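Local coordinates for protein endoglucanase A (Clostridium acetobutylicum, PDB 3IK2) that probably hydrolyses internal beta-1,4-glucosidic bonds of cellulose, as expected of a glycoside hydrolase family 44 endoglucanase built on a TIM-like barrel, at residues 178-183 with 350-355; 204-209 with 257-262; 211-216 with 266-271; 250-255 with 336-341. All blocks are in the same frame, centred on the assembly; numbering follows the deposited sequence.

Contact 1: 178-183 with 350-355; sequences DNEPSL and FSEYNY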
loop_
_atom_site.group_PDB
_atom_site.type_symbol
_atom_site.label_atom_id
_atom_site.label_comp_id
_atom_site.label_asym_id
_atom_site.label_seq_id
_atom_site.Cartn_x
_atom_site.Cartn_y
_atom_site.Cartn_z
ATOM N N ASP A 178 6.999 5.252 11.808
ATOM C CA ASP A 178 8.275 4.763 11.267
ATOM C C ASP A 178 8.061 3.707 10.163
ATOM O O ASP A 178 7.097 3.781 9.402
ATOM C CB ASP A 178 9.213 4.252 12.401
ATOM C CG ASP A 178 10.688 4.345 12.037
ATOM O OD1 ASP A 178 11.125 3.598 11.120
ATOM O OD2 ASP A 178 11.411 5.152 12.682
ATOM N N ASN A 179 8.928 2.699 10.124
ATOM C CA ASN A 179 8.935 1.750 9.027
ATOM C C ASN A 179 9.617 0.452 9.388
ATOM O O ASN A 179 10.717 0.476 9.905
ATOM C CB ASN A 179 9.658 2.368 7.829
ATOM C CG ASN A 179 9.698 1.441 6.637
ATOM O OD1 ASN A 179 8.683 1.217 5.997
ATOM N ND2 ASN A 179 10.879 0.906 6.332
ATOM N N GLU A 180 8.984 -0.673 9.095
ATOM C CA GLU A 180 9.615 -2.001 9.309
ATOM C C GLU A 180 10.502 -2.139 10.558
ATOM O O GLU A 180 11.692 -2.461 10.458
ATOM C CB GLU A 180 10.355 -2.461 8.054
ATOM C CG GLU A 180 9.430 -2.516 6.847
ATOM C CD GLU A 180 10.096 -3.005 5.630
ATOM O OE1 GLU A 180 11.329 -3.261 5.676
ATOM O OE2 GLU A 180 9.392 -3.131 4.604
ATOM N N PRO A 181 9.893 -1.948 11.743
ATOM C CA PRO A 181 10.585 -1.896 13.029
ATOM C C PRO A 181 11.364 -3.176 13.421
ATOM O O PRO A 181 12.431 -3.071 14.051
ATOM C CB PRO A 181 9.453 -1.590 14.021
ATOM C CG PRO A 181 8.237 -2.064 13.339
ATOM C CD PRO A 181 8.434 -1.780 11.903
ATOM N N SER A 182 10.855 -4.362 13.069
ATOM C CA SER A 182 11.586 -5.598 13.366
ATOM C C SER A 182 12.838 -5.738 12.479
ATOM O O SER A 182 13.723 -6.554 12.757
ATOM C CB SER A 182 10.665 -6.831 13.268
ATOM O OG SER A 182 10.461 -7.273 11.933
ATOM N N LEU A 183 12.926 -4.924 11.417
ATOM C CA LEU A 183 14.134 -4.883 10.618
ATOM C C LEU A 183 15.076 -3.746 11.009
ATOM O O LEU A 183 16.084 -3.568 10.380
ATOM C CB LEU A 183 13.791 -4.788 9.120
ATOM C CG LEU A 183 13.118 -6.013 8.527
ATOM C CD1 LEU A 183 13.062 -5.899 6.980
ATOM C CD2 LEU A 183 13.853 -7.267 8.982
ATOM N N PHE A 350 -2.005 -1.621 2.987
ATOM C CA PHE A 350 -0.760 -2.172 2.398
ATOM C C PHE A 350 0.083 -1.043 1.818
ATOM O O PHE A 350 -0.058 -0.679 0.646
ATOM C CB PHE A 350 -1.035 -3.237 1.328
ATOM C CG PHE A 350 -1.661 -4.519 1.880
ATOM C CD1 PHE A 350 -3.046 -4.710 1.847
ATOM C CD2 PHE A 350 -0.861 -5.524 2.440
ATOM C CE1 PHE A 350 -3.624 -5.879 2.378
ATOM C CE2 PHE A 350 -1.433 -6.694 2.964
ATOM C CZ PHE A 350 -2.820 -6.868 2.940
ATOM N N SER A 351 0.950 -0.474 2.652
ATOM C CA SER A 351 1.747 0.688 2.255
ATOM C C SER A 351 2.980 0.372 1.412
ATOM O O SER A 351 3.608 1.284 0.890
ATOM C CB SER A 351 2.124 1.532 3.469
ATOM O OG SER A 351 2.925 0.773 4.335
ATOM N N GLU A 352 3.351 -0.896 1.316
ATOM C CA GLU A 352 4.252 -1.375 0.265
ATOM C C GLU A 352 3.830 -2.757 -0.241
ATOM O O GLU A 352 3.420 -3.611 0.543
ATOM C CB GLU A 352 5.696 -1.440 0.736
ATOM C CG GLU A 352 6.350 -0.089 0.987
ATOM C CD GLU A 352 7.763 -0.227 1.527
ATOM O OE1 GLU A 352 8.445 -1.204 1.125
ATOM O OE2 GLU A 352 8.186 0.649 2.332
ATOM N N TYR A 353 3.932 -2.943 -1.556
ATOM C CA TYR A 353 3.665 -4.219 -2.225
ATOM C C TYR A 353 4.209 -4.031 -3.646
ATOM O O TYR A 353 4.358 -2.912 -4.129
ATOM C CB TYR A 353 2.155 -4.586 -2.241
ATOM C CG TYR A 353 1.347 -3.671 -3.150
ATOM C CD1 TYR A 353 1.148 -3.997 -4.510
ATOM C CD2 TYR A 353 0.793 -2.471 -2.666
ATOM C CE1 TYR A 353 0.438 -3.146 -5.361
ATOM C CE2 TYR A 353 0.061 -1.610 -3.529
ATOM C CZ TYR A 353 -0.092 -1.960 -4.874
ATOM O OH TYR A 353 -0.793 -1.131 -5.715
ATOM N N ASN A 354 4.490 -5.128 -4.316
ATOM C CA ASN A 354 4.946 -5.113 -5.704
ATOM C C ASN A 354 4.907 -6.582 -6.115
ATOM O O ASN A 354 5.353 -7.444 -5.350
ATOM C CB ASN A 354 6.367 -4.524 -5.793
ATOM C CG ASN A 354 6.930 -4.499 -7.205
ATOM O OD1 ASN A 354 7.298 -5.525 -7.752
ATOM N ND2 ASN A 354 7.053 -3.319 -7.773
ATOM N N TYR A 355 4.353 -6.837 -7.311
ATOM C CA TYR A 355 4.164 -8.181 -7.874
ATOM C C TYR A 355 5.208 -8.540 -8.936
ATOM O O TYR A 355 5.173 -9.627 -9.483
ATOM C CB TYR A 355 2.689 -8.416 -8.343
ATOM C CG TYR A 355 1.840 -8.809 -7.145
ATOM C CD1 TYR A 355 1.340 -7.836 -6.264
ATOM C CD2 TYR A 355 1.618 -10.163 -6.833
ATOM C CE1 TYR A 355 0.623 -8.189 -5.135
ATOM C CE2 TYR A 355 0.912 -10.532 -5.690
ATOM C CZ TYR A 355 0.431 -9.545 -4.842
ATOM O OH TYR A 355 -0.259 -9.903 -3.715
HETATM O O HOH W 1 10.267 -0.398 3.471
#

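Contact 2: 204-209 with 257-262; sequences KDTQLA and DNMKKN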
loop_
_atom_site.group_PDB
_atom_site.type_symbol
_atom_site.label_atom_id
_atom_site.label_comp_id
_atom_site.label_asym_id
_atom_site.label_seq_id
_atom_site.Cartn_x
_atom_site.Cartn_y
_atom_site.Cartn_z
ATOM N N LYS A 204 6.544 2.313 21.477
ATOM C CA LYS A 204 6.903 3.383 20.543
ATOM C C LYS A 204 5.761 3.744 19.611
ATOM O O LYS A 204 5.472 4.917 19.406
ATOM C CB LYS A 204 8.140 2.991 19.745
ATOM C CG LYS A 204 9.440 3.359 20.454
ATOM C CD LYS A 204 10.617 2.736 19.743
ATOM C CE LYS A 204 11.937 3.305 20.281
ATOM N NZ LYS A 204 13.079 2.760 19.507
ATOM N N ASP A 205 5.082 2.736 19.067
ATOM C CA ASP A 205 3.881 2.988 18.285
ATOM C C ASP A 205 2.842 3.725 19.097
ATOM O O ASP A 205 2.151 4.599 18.575
ATOM C CB ASP A 205 3.288 1.689 17.727
ATOM C CG ASP A 205 3.981 1.244 16.481
ATOM O OD1 ASP A 205 5.110 1.730 16.237
ATOM O OD2 ASP A 205 3.417 0.404 15.755
ATOM N N THR A 206 2.717 3.379 20.371
ATOM C CA THR A 206 1.665 3.962 21.186
ATOM C C THR A 206 1.954 5.443 21.474
ATOM O O THR A 206 1.093 6.281 21.308
ATOM C CB THR A 206 1.437 3.142 22.508
ATOM O OG1 THR A 206 0.911 1.842 22.180
ATOM C CG2 THR A 206 0.455 3.851 23.396
ATOM N N GLN A 207 3.176 5.734 21.899
ATOM C CA GLN A 207 3.604 7.076 22.223
ATOM C C GLN A 207 3.660 7.969 20.985
ATOM O O GLN A 207 3.255 9.107 21.041
ATOM C CB GLN A 207 4.970 7.034 22.899
ATOM C CG GLN A 207 4.984 6.294 24.234
ATOM C CD GLN A 207 6.343 6.399 24.926
ATOM O OE1 GLN A 207 7.286 7.038 24.410
ATOM N NE2 GLN A 207 6.456 5.775 26.101
ATOM N N LEU A 208 4.148 7.434 19.867
ATOM C CA LEU A 208 4.155 8.195 18.615
ATOM C C LEU A 208 2.731 8.435 18.103
ATOM O O LEU A 208 2.406 9.530 17.654
ATOM C CB LEU A 208 5.031 7.518 17.560
ATOM C CG LEU A 208 5.387 8.301 16.285
ATOM C CD1 LEU A 208 5.855 9.759 16.606
ATOM C CD2 LEU A 208 6.441 7.545 15.388
ATOM N N ALA A 209 1.861 7.432 18.184
ATOM C CA ALA A 209 0.459 7.675 17.830
ATOM C C ALA A 209 -0.184 8.735 18.735
ATOM O O ALA A 209 -0.980 9.536 18.267
ATOM C CB ALA A 209 -0.352 6.360 17.830
ATOM N N ASP A 257 -4.641 -6.302 19.905
ATOM C CA ASP A 257 -5.179 -6.367 21.251
ATOM C C ASP A 257 -4.580 -5.266 22.137
ATOM O O ASP A 257 -5.299 -4.559 22.861
ATOM C CB ASP A 257 -4.927 -7.758 21.854
ATOM C CG ASP A 257 -5.789 -8.022 23.100
ATOM O OD1 ASP A 257 -6.876 -7.418 23.251
ATOM O OD2 ASP A 257 -5.360 -8.833 23.945
ATOM N N ASN A 258 -3.263 -5.095 22.061
ATOM C CA ASN A 258 -2.612 -4.123 22.943
ATOM C C ASN A 258 -2.828 -2.659 22.540
ATOM O O ASN A 258 -2.937 -1.778 23.400
ATOM C CB ASN A 258 -1.141 -4.486 23.124
ATOM C CG ASN A 258 -0.952 -5.593 24.184
ATOM O OD1 ASN A 258 -0.968 -5.314 25.386
ATOM N ND2 ASN A 258 -0.768 -6.840 23.736
ATOM N N MET A 259 -2.952 -2.416 21.238
ATOM C CA MET A 259 -3.286 -1.085 20.755
ATOM C C MET A 259 -4.716 -0.735 21.130
ATOM O O MET A 259 -5.018 0.403 21.390
ATOM C CB MET A 259 -3.101 -0.977 19.231
ATOM C CG MET A 259 -1.646 -1.005 18.795
ATOM S SD MET A 259 -0.609 0.289 19.487
ATOM C CE MET A 259 -1.363 1.831 18.910
ATOM N N LYS A 260 -5.589 -1.730 21.107
ATOM C CA LYS A 260 -6.940 -1.567 21.577
ATOM C C LYS A 260 -6.923 -1.203 23.067
ATOM O O LYS A 260 -7.493 -0.195 23.462
ATOM C CB LYS A 260 -7.700 -2.874 21.331
ATOM C CG LYS A 260 -9.193 -2.726 21.145
ATOM C CD LYS A 260 -9.924 -2.880 22.425
ATOM C CE LYS A 260 -11.404 -2.603 22.240
ATOM N NZ LYS A 260 -12.076 -2.772 23.556
ATOM N N LYS A 261 -6.248 -2.022 23.878
ATOM C CA LYS A 261 -6.106 -1.783 25.329
ATOM C C LYS A 261 -5.494 -0.391 25.613
ATOM O O LYS A 261 -6.004 0.358 26.455
ATOM C CB LYS A 261 -5.299 -2.935 25.964
ATOM C CG LYS A 261 -4.762 -2.717 27.396
ATOM C CD LYS A 261 -4.019 -3.997 27.900
ATOM C CE LYS A 261 -3.336 -3.874 29.279
ATOM N NZ LYS A 261 -1.975 -3.227 29.287
ATOM N N ASN A 262 -4.435 -0.049 24.871
ATOM C CA ASN A 262 -3.773 1.260 24.962
ATOM C C ASN A 262 -4.658 2.414 24.514
ATOM O O ASN A 262 -4.648 3.480 25.125
ATOM C CB ASN A 262 -2.462 1.295 24.155
ATOM C CG ASN A 262 -1.355 0.429 24.762
ATOM O OD1 ASN A 262 -0.273 0.273 24.156
ATOM N ND2 ASN A 262 -1.615 -0.153 25.930
#

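Contact 3: 211-216 with 266-271; sequences VVKKID and AGKRLL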
loop_
_atom_site.group_PDB
_atom_site.type_symbol
_atom_site.label_atom_id
_atom_site.label_comp_id
_atom_site.label_asym_id
_atom_site.label_seq_id
_atom_site.Cartn_x
_atom_site.Cartn_y
_atom_site.Cartn_z
ATOM N N VAL A 211 1.346 11.405 20.029
ATOM C CA VAL A 211 1.814 12.691 19.486
ATOM C C VAL A 211 0.956 13.170 18.297
ATOM O O VAL A 211 0.545 14.335 18.242
ATOM C CB VAL A 211 3.295 12.586 19.068
ATOM C CG1 VAL A 211 3.695 13.721 18.131
ATOM C CG2 VAL A 211 4.186 12.522 20.330
ATOM N N VAL A 212 0.692 12.265 17.358
ATOM C CA VAL A 212 -0.112 12.577 16.190
ATOM C C VAL A 212 -1.497 13.098 16.595
ATOM O O VAL A 212 -1.962 14.127 16.086
ATOM C CB VAL A 212 -0.246 11.350 15.199
ATOM C CG1 VAL A 212 -1.320 11.617 14.086
ATOM C CG2 VAL A 212 1.105 11.003 14.567
ATOM N N LYS A 213 -2.139 12.368 17.500
ATOM C CA LYS A 213 -3.495 12.695 17.944
ATOM C C LYS A 213 -3.527 13.973 18.702
ATOM O O LYS A 213 -4.488 14.712 18.586
ATOM C CB LYS A 213 -4.104 11.576 18.806
ATOM C CG LYS A 213 -4.250 10.234 18.104
ATOM C CD LYS A 213 -5.051 10.332 16.818
ATOM C CE LYS A 213 -5.070 8.980 16.091
ATOM N NZ LYS A 213 -6.192 8.989 15.138
ATOM N N LYS A 214 -2.490 14.237 19.497
ATOM C CA LYS A 214 -2.395 15.498 20.214
ATOM C C LYS A 214 -2.369 16.685 19.244
ATOM O O LYS A 214 -3.166 17.616 19.383
ATOM C CB LYS A 214 -1.181 15.515 21.165
ATOM C CG LYS A 214 -0.880 16.879 21.739
ATOM C CD LYS A 214 0.576 17.001 22.174
ATOM C CE LYS A 214 0.698 16.869 23.660
ATOM N NZ LYS A 214 0.481 18.178 24.372
ATOM N N ILE A 215 -1.486 16.636 18.253
ATOM C CA ILE A 215 -1.312 17.752 17.307
ATOM C C ILE A 215 -2.417 17.786 16.247
ATOM O O ILE A 215 -2.917 18.844 15.882
ATOM C CB ILE A 215 0.089 17.740 16.615
ATOM C CG1 ILE A 215 1.229 17.564 17.634
ATOM C CG2 ILE A 215 0.259 18.972 15.704
ATOM C CD1 ILE A 215 1.391 18.673 18.707
ATOM N N ASP A 216 -2.833 16.630 15.770
ATOM C CA ASP A 216 -3.905 16.619 14.789
ATOM C C ASP A 216 -4.867 15.482 15.090
ATOM O O ASP A 216 -4.674 14.351 14.587
ATOM C CB ASP A 216 -3.328 16.546 13.363
ATOM C CG ASP A 216 -4.403 16.678 12.280
ATOM O OD1 ASP A 216 -5.614 16.784 12.606
ATOM O OD2 ASP A 216 -4.017 16.662 11.090
ATOM N N ALA A 266 -6.168 5.473 26.838
ATOM C CA ALA A 266 -5.922 6.863 26.447
ATOM C C ALA A 266 -7.221 7.631 26.152
ATOM O O ALA A 266 -7.213 8.873 26.037
ATOM C CB ALA A 266 -5.042 6.897 25.242
ATOM N N GLY A 267 -8.314 6.889 26.001
ATOM C CA GLY A 267 -9.618 7.456 25.753
ATOM C C GLY A 267 -9.883 7.819 24.311
ATOM O O GLY A 267 -10.818 8.579 24.040
ATOM N N LYS A 268 -9.073 7.301 23.377
ATOM C CA LYS A 268 -9.286 7.560 21.945
ATOM C C LYS A 268 -8.541 6.494 21.107
ATOM O O LYS A 268 -7.530 5.934 21.546
ATOM C CB LYS A 268 -8.786 8.980 21.556
ATOM C CG LYS A 268 -7.248 9.069 21.501
ATOM C CD LYS A 268 -6.650 10.486 21.338
ATOM C CE LYS A 268 -6.588 11.263 22.641
ATOM N NZ LYS A 268 -5.565 12.385 22.508
ATOM N N ARG A 269 -9.040 6.243 19.902
ATOM C CA ARG A 269 -8.352 5.394 18.952
ATOM C C ARG A 269 -6.919 5.889 18.645
ATOM O O ARG A 269 -6.709 7.008 18.188
ATOM C CB ARG A 269 -9.202 5.223 17.682
ATOM C CG ARG A 269 -8.526 4.454 16.588
ATOM C CD ARG A 269 -9.483 4.180 15.418
ATOM N NE ARG A 269 -10.535 3.208 15.751
ATOM C CZ ARG A 269 -10.421 1.887 15.660
ATOM N NH1 ARG A 269 -9.289 1.315 15.241
ATOM N NH2 ARG A 269 -11.447 1.129 16.000
ATOM N N LEU A 270 -5.939 5.027 18.877
ATOM C CA LEU A 270 -4.562 5.406 18.638
ATOM C C LEU A 270 -4.042 4.724 17.400
ATOM O O LEU A 270 -3.016 5.116 16.863
ATOM C CB LEU A 270 -3.671 5.108 19.857
ATOM C CG LEU A 270 -3.925 5.863 21.164
ATOM C CD1 LEU A 270 -3.012 5.277 22.253
ATOM C CD2 LEU A 270 -3.716 7.402 21.009
ATOM N N LEU A 271 -4.744 3.696 16.945
ATOM C CA LEU A 271 -4.387 3.029 15.716
ATOM C C LEU A 271 -5.558 3.113 14.783
ATOM O O LEU A 271 -6.612 2.545 15.064
ATOM C CB LEU A 271 -4.023 1.541 15.957
ATOM C CG LEU A 271 -3.594 0.726 14.712
ATOM C CD1 LEU A 271 -2.159 1.134 14.288
ATOM C CD2 LEU A 271 -3.721 -0.829 14.873
HETATM O O HOH W 2 -8.268 8.907 17.012
HETATM O O HOH W 3 -6.891 13.953 20.421
#

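Contact 4: 250-255 with 336-341; sequences WFIDYY and KSSIDK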
loop_
_atom_site.group_PDB
_atom_site.type_symbol
_atom_site.label_atom_id
_atom_site.label_comp_id
_atom_site.label_asym_id
_atom_site.label_seq_id
_atom_site.Cartn_x
_atom_site.Cartn_y
_atom_site.Cartn_z
ATOM N N TRP A 250 -0.517 -15.109 16.554
ATOM C CA TRP A 250 0.608 -14.401 15.936
ATOM C C TRP A 250 0.759 -12.996 16.476
ATOM O O TRP A 250 -0.047 -12.557 17.304
ATOM C CB TRP A 250 0.540 -14.427 14.386
ATOM C CG TRP A 250 -0.681 -13.797 13.715
ATOM C CD1 TRP A 250 -1.867 -13.444 14.310
ATOM C CD2 TRP A 250 -0.850 -13.534 12.311
ATOM N NE1 TRP A 250 -2.735 -12.928 13.369
ATOM C CE2 TRP A 250 -2.148 -12.986 12.136
ATOM C CE3 TRP A 250 -0.028 -13.701 11.178
ATOM C CZ2 TRP A 250 -2.654 -12.615 10.866
ATOM C CZ3 TRP A 250 -0.538 -13.314 9.910
ATOM C CH2 TRP A 250 -1.832 -12.775 9.779
ATOM N N PHE A 251 1.822 -12.310 16.047
ATOM C CA PHE A 251 2.141 -10.988 16.582
ATOM C C PHE A 251 1.049 -9.977 16.247
ATOM O O PHE A 251 0.817 -9.081 17.013
ATOM C CB PHE A 251 3.552 -10.509 16.132
ATOM C CG PHE A 251 3.812 -9.036 16.399
ATOM C CD1 PHE A 251 4.308 -8.612 17.630
ATOM C CD2 PHE A 251 3.522 -8.068 15.423
ATOM C CE1 PHE A 251 4.536 -7.228 17.878
ATOM C CE2 PHE A 251 3.735 -6.689 15.684
ATOM C CZ PHE A 251 4.238 -6.280 16.894
ATOM N N ILE A 252 0.380 -10.124 15.101
ATOM C CA ILE A 252 -0.747 -9.248 14.722
ATOM C C ILE A 252 -1.856 -9.143 15.779
ATOM O O ILE A 252 -2.354 -8.041 16.051
ATOM C CB ILE A 252 -1.280 -9.562 13.246
ATOM C CG1 ILE A 252 -0.321 -8.936 12.199
ATOM C CG2 ILE A 252 -2.754 -9.093 13.063
ATOM C CD1 ILE A 252 -0.560 -9.299 10.736
ATOM N N ASP A 253 -2.225 -10.281 16.382
ATOM C CA ASP A 253 -3.189 -10.351 17.507
ATOM C C ASP A 253 -2.667 -9.618 18.761
ATOM O O ASP A 253 -3.356 -8.829 19.350
ATOM C CB ASP A 253 -3.469 -11.825 17.887
ATOM C CG ASP A 253 -4.211 -12.589 16.794
ATOM O OD1 ASP A 253 -4.780 -11.945 15.887
ATOM O OD2 ASP A 253 -4.222 -13.845 16.847
ATOM N N TYR A 254 -1.437 -9.910 19.151
ATOM C CA TYR A 254 -0.776 -9.213 20.235
ATOM C C TYR A 254 -0.828 -7.720 19.992
ATOM O O TYR A 254 -1.153 -6.952 20.910
ATOM C CB TYR A 254 0.677 -9.667 20.362
ATOM C CG TYR A 254 1.552 -8.790 21.271
ATOM C CD1 TYR A 254 1.568 -8.958 22.654
ATOM C CD2 TYR A 254 2.373 -7.791 20.724
ATOM C CE1 TYR A 254 2.385 -8.120 23.477
ATOM C CE2 TYR A 254 3.182 -6.993 21.512
ATOM C CZ TYR A 254 3.190 -7.163 22.878
ATOM O OH TYR A 254 4.010 -6.349 23.609
ATOM N N TYR A 255 -0.459 -7.316 18.779
ATOM C CA TYR A 255 -0.348 -5.906 18.459
ATOM C C TYR A 255 -1.712 -5.217 18.486
ATOM O O TYR A 255 -1.844 -4.174 19.127
ATOM C CB TYR A 255 0.359 -5.695 17.109
ATOM C CG TYR A 255 0.503 -4.220 16.738
ATOM C CD1 TYR A 255 1.473 -3.419 17.337
ATOM C CD2 TYR A 255 -0.338 -3.640 15.788
ATOM C CE1 TYR A 255 1.609 -2.076 17.002
ATOM C CE2 TYR A 255 -0.221 -2.299 15.441
ATOM C CZ TYR A 255 0.763 -1.524 16.045
ATOM O OH TYR A 255 0.874 -0.201 15.700
ATOM N N LYS A 336 -8.342 -9.767 8.769
ATOM C CA LYS A 336 -9.690 -9.276 9.048
ATOM C C LYS A 336 -10.321 -9.954 10.270
ATOM O O LYS A 336 -10.899 -9.296 11.105
ATOM C CB LYS A 336 -10.543 -9.482 7.802
ATOM C CG LYS A 336 -11.420 -8.316 7.448
ATOM C CD LYS A 336 -10.671 -7.275 6.662
ATOM C CE LYS A 336 -11.270 -5.936 6.966
ATOM N NZ LYS A 336 -10.960 -4.932 5.931
ATOM N N SER A 337 -10.190 -11.270 10.382
ATOM C CA SER A 337 -10.542 -12.000 11.610
ATOM C C SER A 337 -9.800 -11.503 12.862
ATOM O O SER A 337 -10.406 -11.341 13.945
ATOM C CB SER A 337 -10.260 -13.500 11.420
ATOM O OG SER A 337 -9.891 -14.103 12.646
ATOM N N SER A 338 -8.490 -11.298 12.748
ATOM C CA SER A 338 -7.743 -10.686 13.837
ATOM C C SER A 338 -8.288 -9.297 14.229
ATOM O O SER A 338 -8.445 -9.030 15.416
ATOM C CB SER A 338 -6.261 -10.620 13.516
ATOM O OG SER A 338 -5.741 -11.908 13.236
ATOM N N ILE A 339 -8.577 -8.437 13.250
ATOM C CA ILE A 339 -9.182 -7.103 13.506
ATOM C C ILE A 339 -10.550 -7.247 14.211
ATOM O O ILE A 339 -10.804 -6.635 15.254
ATOM C CB ILE A 339 -9.297 -6.249 12.166
ATOM C CG1 ILE A 339 -7.905 -5.846 11.651
ATOM C CG2 ILE A 339 -10.280 -5.048 12.320
ATOM C CD1 ILE A 339 -7.898 -5.074 10.272
ATOM N N ASP A 340 -11.417 -8.089 13.662
ATOM C CA ASP A 340 -12.736 -8.296 14.241
ATOM C C ASP A 340 -12.683 -8.891 15.673
ATOM O O ASP A 340 -13.550 -8.595 16.492
ATOM C CB ASP A 340 -13.586 -9.171 13.290
ATOM C CG ASP A 340 -13.920 -8.467 11.932
ATOM O OD1 ASP A 340 -13.543 -7.280 11.707
ATOM O OD2 ASP A 340 -14.565 -9.119 11.064
ATOM N N LYS A 341 -11.674 -9.709 15.979
ATOM C CA LYS A 341 -11.529 -10.314 17.312
ATOM C C LYS A 341 -10.745 -9.457 18.331
ATOM O O LYS A 341 -11.013 -9.526 19.536
ATOM C CB LYS A 341 -10.886 -11.711 17.236
ATOM C CG LYS A 341 -11.672 -12.773 16.444
ATOM C CD LYS A 341 -12.848 -13.320 17.257
ATOM C CE LYS A 341 -13.659 -14.354 16.477
ATOM N NZ LYS A 341 -15.081 -14.343 16.976
#

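Contact 1: 178-183 with 350-355
N179 and E180 meet E352 through polar side-chain ends alone, with the backbones far apart: the closest CA atoms, those of N179 and S351, are 9.9 Å from each other. The direct approaches are near misses rather than bonds. N179 OD1 comes to 3.7 Å from E352 OE2; the two side chains cross at about a right angle, yet amide and carboxylate are tilted by only 18°. With CG anti to the backbone N (chi1 -180°), N179 brings its amide up to E352. E180 also crosses E352 at about a right angle, but the carboxylates are turned further apart (38°), with OE2 4.1 Å from E352 OE1.

A shared water joins all three. N179 ND2 donates to it over 3.2 Å, and it lies 2.6 Å from E352 OE2, with a weaker approach to E180 OE2; more acceptors compete here than the water has protons.

Outside partners steady the carboxylates: R36 forms a salt bridge with E352 OE2, Y279 bonds to OE1, and H277 holds E180. One glutamate just after barrel strand 174-177, the fourth, preceded by an asparagine, and another near the C-terminal end of the seventh, 347-353, are consistent with the active-site pair of clan A glycoside hydrolases.

Contact 2: 204-209 with 257-262
T206 touches both M259 and N262 on the facing helix. The segment axes approach to 10.8 Å and run broadly the same way with a crossing angle of -40°, so contact is concentrated around one point, where the CA atoms of T206 and M259 lie 7.1 Å apart. The tight part is built on the threonine hydroxyl. T206 OG1 sits 2.8 Å from N262 OD1, but its single proton may go either there or to the backbone oxygen of L202, one turn back, and the geometry leaves the choice open. M259 adds its sulfur, SD 3.5 Å from T206 OG1. Bends at chi2 and chi3 (-59° and -61°) curl the methionine so that SD and CE both approach the hydroxyl, the two side chains lying alongside and pointing opposite ways.

Packing is looser around this centre. The methyl CG2 of T206 rests 4.0 Å from N262 CB, and buried D205 only brushes the sulfur, its CB 4.5 Å from M259 SD. On the solvent side, T206 and N262 remain partly exposed.

Inward, the pair backs onto the barrel. Helix 198-215 comes after strand 174-177 and helix 251-266 after strand 220-226, with short helices between in each case; D205 touches L177 and P224 of those strands, while its carboxylate bonds to Y255.

Contact 3: 211-216 with 266-271
K213 lays its aliphatic chain against K268, R269 and L270. Its CB meets K268 CD at 3.8 Å, the two lysine chains running side by side with their ends reversed, while CG touches the methyl CD2 of L270 at 4.1 Å. Farther along, CE comes to 3.3 Å from the carbonyl oxygen of R269; a bend at chi2 (-55°) turns the chain that way.

Two waters complete this shell. One accepts from K213 NZ and donates to R269 O over 2.7 Å. The other accepts from K268 NZ and reaches back to K213 O at 3.1 Å, so that each lysine ammonium is tied by water to a backbone oxygen across the gap. K213 NZ has stronger company in D272, its salt-bridge partner, and also bonds to A219 O.

Behind these lies what shapes the loop. G267, with positive phi, is the C-prime residue of a Schellman motif that ends helix 251-266. R269 reaches forward along the loop, NH1 donating to L271 O at 3.0 Å in the guanidinium plane, with T346 and P344 as further partners.

The loop thus passes from helix 251-266 toward strand 273-278 beside the C-terminal end of helix 198-215, with L270 wedged against both helices.

Contact 4: 250-255 with 336-341
The first turn of helix 251-266, with W250 in the N-cap position, faces S338 on helix 331-342, and the small serine lets the two backbones come close: the CA atoms of D253 and S338 are only 5.9 Å apart. The hydroxyl of S338 is the polar centre. Its OG lies 2.8 Å from D253 OD1, but the one proton can go there or to K334 O, one turn earlier in the serine's own helix, and the choice is open. D253 OD1 lies near the serine CB as well, at 3.1 Å.

The indole borders the hydroxyl with its edge. W250 NE1 stands 3.2 Å from S338 OG, which lies near the ring plane, and within its own segment makes a weak, bent bond to D253 OD1 (3.4 Å, 130°). With chi1 at 60°, CG lies between the backbone N and the carbonyl carbon, and the ring folds back over its own helix: I252 CB lies 3.6 Å above one face of the indole, near its rim. The apolar share across the contact falls to I252, whose CG2 touches S338 CB at 3.9 Å. W327 meets the indole nearly at a right angle.

A glycerol, probably from the crystallisation liquor, bonds to the hydroxyls of both S337 and S338. This is helix-to-helix packing in the outer ring of a beta/alpha barrel, between helices 251-266 and 331-342, which come before strands 273-278 and 347-353.

In the fold
Contacts 2, 3 and 4 lie in the helical layer of the barrel, whereas contact 1, its centre 9 Å from that of the chain, marks the putative active site. Contacts 2 and 3 form nearly one interface along helix 198-215, their centres 10 Å apart and L270 O 3.1 Å from A209 CB. Helix 251-266 carries this on to contact 4, about 14 Å from contact 2 between centres, and a probable hydrogen bond of 2.6 Å from D205 OD2 to Y255 OH ties the two. Y255 OH also packs against L271 of contact 3. Contact 1 touches helix 198-215 through D178 N, 4.3 Å from L208 CD2, and lies about 18 Å, centre to centre, from contact 4.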